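Local atomic coordinates of S-adenosylmethionine decarboxylase proenzyme (Aquifex aeolicus, PDB entry 2III), a protein that probably decarboxylates S-adenosylmethionine to S-adenosylmethioninamine, the propylamine donor for making spermidine and spermine, after cleaving itself to generate a pyruvoyl group. Residues 19-24 / 99-104. Numbering follows the deposited sequence.
Sequences DKIDRV and TQLNPK. With MG (magnesium ion), chain B.
The flat groups that Lys20 meets are peptide carbonyls at the C-terminal end of helix 87-101, approached at their oxygens by its methylenes: CD lies 3.6 Å from Leu101 O, and CE 3.7 Å from Gln100 O. A further planar group, the side-chain amide of Asn102, is reached through a water, which accepts from Asn102 ND2 and, at 3.0 Å, from Lys20 NZ. A second water donates to Leu101 O at 2.8 Å and takes a weak bond from the same ammonium. The lysine side chain runs extended through chi2 and chi3 and bends at chi4 (63°), which brings NZ to both waters; its charge is paired directly with Asp17. Such a cation near a helix C-terminus would be expected to suit the partial negative charge of the last carbonyls. With an alanine here, Asp17 would probably be left without its salt-bridge mate, and both waters would lose the ammonium they share. Deeper in, the buried side chains of Ile21 and Leu101 cross at about a right angle, Ile21 CG2 lying 3.7 Å from Leu101 CD2, and Leu30 of helix 24-37 also packs on Leu101. The same loop holds magnesium through Asp19 O (2.2 Å) and Asp22 OD2 (2.3 Å), with Asp26 completing the protein's share of the site. A metal-binding loop leading into one helix thus meets the end of the other, at one end of the helical layer of a two-layer alpha-beta sandwich.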
# COMPACT_ATOMS: atom_id res chain seq x y z
N ASP A 19 21.48 1.36 9.36
CA ASP A 19 22.23 1.51 8.12
C ASP A 19 21.60 0.78 6.94
O ASP A 19 21.90 1.09 5.79
CB ASP A 19 23.67 1.00 8.32
CG ASP A 19 23.73 -0.43 8.83
OD1 ASP A 19 23.24 -0.69 9.95
OD2 ASP A 19 24.25 -1.31 8.11
N LYS A 20 20.71 -0.17 7.21
CA LYS A 20 20.06 -0.92 6.14
C LYS A 20 18.83 -0.21 5.57
O LYS A 20 18.35 -0.56 4.49
CB LYS A 20 19.58 -2.28 6.65
CG LYS A 20 20.65 -3.30 7.02
CD LYS A 20 19.97 -4.61 7.43
CE LYS A 20 20.96 -5.71 7.76
NZ LYS A 20 21.79 -5.34 8.93
N ILE A 21 18.35 0.80 6.30
CA ILE A 21 17.14 1.52 5.90
C ILE A 21 17.18 3.04 6.02
O ILE A 21 16.13 3.67 6.13
CB ILE A 21 15.95 1.03 6.77
CG1 ILE A 21 16.29 1.21 8.25
CG2 ILE A 21 15.64 -0.44 6.47
CD1 ILE A 21 15.20 0.77 9.24
N ASP A 22 18.37 3.63 5.99
CA ASP A 22 18.45 5.08 6.14
C ASP A 22 18.44 5.91 4.85
O ASP A 22 17.95 7.04 4.85
CB ASP A 22 19.66 5.46 7.01
CG ASP A 22 20.99 5.01 6.42
OD1 ASP A 22 22.04 5.40 6.97
OD2 ASP A 22 21.00 4.26 5.42
N ARG A 23 18.96 5.37 3.76
CA ARG A 23 18.99 6.13 2.51
C ARG A 23 18.15 5.47 1.41
O ARG A 23 17.78 4.30 1.51
CB ARG A 23 20.44 6.28 2.02
CG ARG A 23 21.46 6.80 3.05
CD ARG A 23 21.11 8.18 3.60
NE ARG A 23 21.18 9.23 2.58
CZ ARG A 23 20.75 10.48 2.76
NH1 ARG A 23 20.21 10.84 3.92
NH2 ARG A 23 20.84 11.36 1.78
N VAL A 24 17.83 6.23 0.36
CA VAL A 24 17.06 5.69 -0.75
C VAL A 24 17.80 4.54 -1.43
O VAL A 24 17.20 3.53 -1.80
CB VAL A 24 16.77 6.77 -1.82
CG1 VAL A 24 16.31 6.11 -3.13
CG2 VAL A 24 15.69 7.73 -1.32
N THR A 99 14.49 -11.23 4.92
CA THR A 99 15.84 -11.78 5.10
C THR A 99 16.91 -10.74 4.87
O THR A 99 17.94 -10.75 5.54
CB THR A 99 16.13 -12.96 4.16
OG1 THR A 99 16.06 -12.52 2.80
CG2 THR A 99 15.15 -14.10 4.39
N GLN A 100 16.68 -9.84 3.92
CA GLN A 100 17.68 -8.81 3.66
C GLN A 100 17.75 -7.82 4.83
O GLN A 100 18.83 -7.39 5.21
CB GLN A 100 17.35 -8.05 2.38
CG GLN A 100 17.39 -8.91 1.13
CD GLN A 100 18.69 -9.69 1.00
OE1 GLN A 100 19.77 -9.10 0.94
NE2 GLN A 100 18.59 -11.01 0.97
N LEU A 101 16.60 -7.47 5.38
CA LEU A 101 16.56 -6.53 6.50
C LEU A 101 16.86 -7.20 7.83
O LEU A 101 17.23 -6.53 8.81
CB LEU A 101 15.18 -5.85 6.56
CG LEU A 101 14.89 -4.93 5.38
CD1 LEU A 101 13.57 -4.21 5.61
CD2 LEU A 101 16.03 -3.94 5.21
N ASN A 102 16.69 -8.51 7.87
CA ASN A 102 16.96 -9.29 9.07
C ASN A 102 16.48 -8.62 10.37
O ASN A 102 17.29 -8.25 11.23
CB ASN A 102 18.46 -9.60 9.15
CG ASN A 102 18.82 -10.41 10.38
OD1 ASN A 102 18.23 -11.46 10.65
ND2 ASN A 102 19.81 -9.94 11.13
N PRO A 103 15.16 -8.44 10.51
CA PRO A 103 14.60 -7.81 11.72
C PRO A 103 14.65 -8.76 12.92
O PRO A 103 14.71 -9.98 12.75
CB PRO A 103 13.17 -7.50 11.31
CG PRO A 103 12.85 -8.64 10.38
CD PRO A 103 14.10 -8.72 9.53
N LYS A 104 14.63 -8.20 14.13
CA LYS A 104 14.65 -9.02 15.34
C LYS A 104 13.24 -9.43 15.77
O LYS A 104 13.05 -10.51 16.32
CB LYS A 104 15.36 -8.26 16.46
CG LYS A 104 16.86 -8.06 16.20
CD LYS A 104 17.58 -7.42 17.37
CE LYS A 104 17.08 -6.00 17.63
NZ LYS A 104 17.74 -5.41 18.84
MG MG B . 22.56 2.78 4.58
O HOH W 1 19.10 -5.60 10.66
O HOH W 2 22.23 -8.21 9.84
O HOH W 3 23.00 3.46 3.15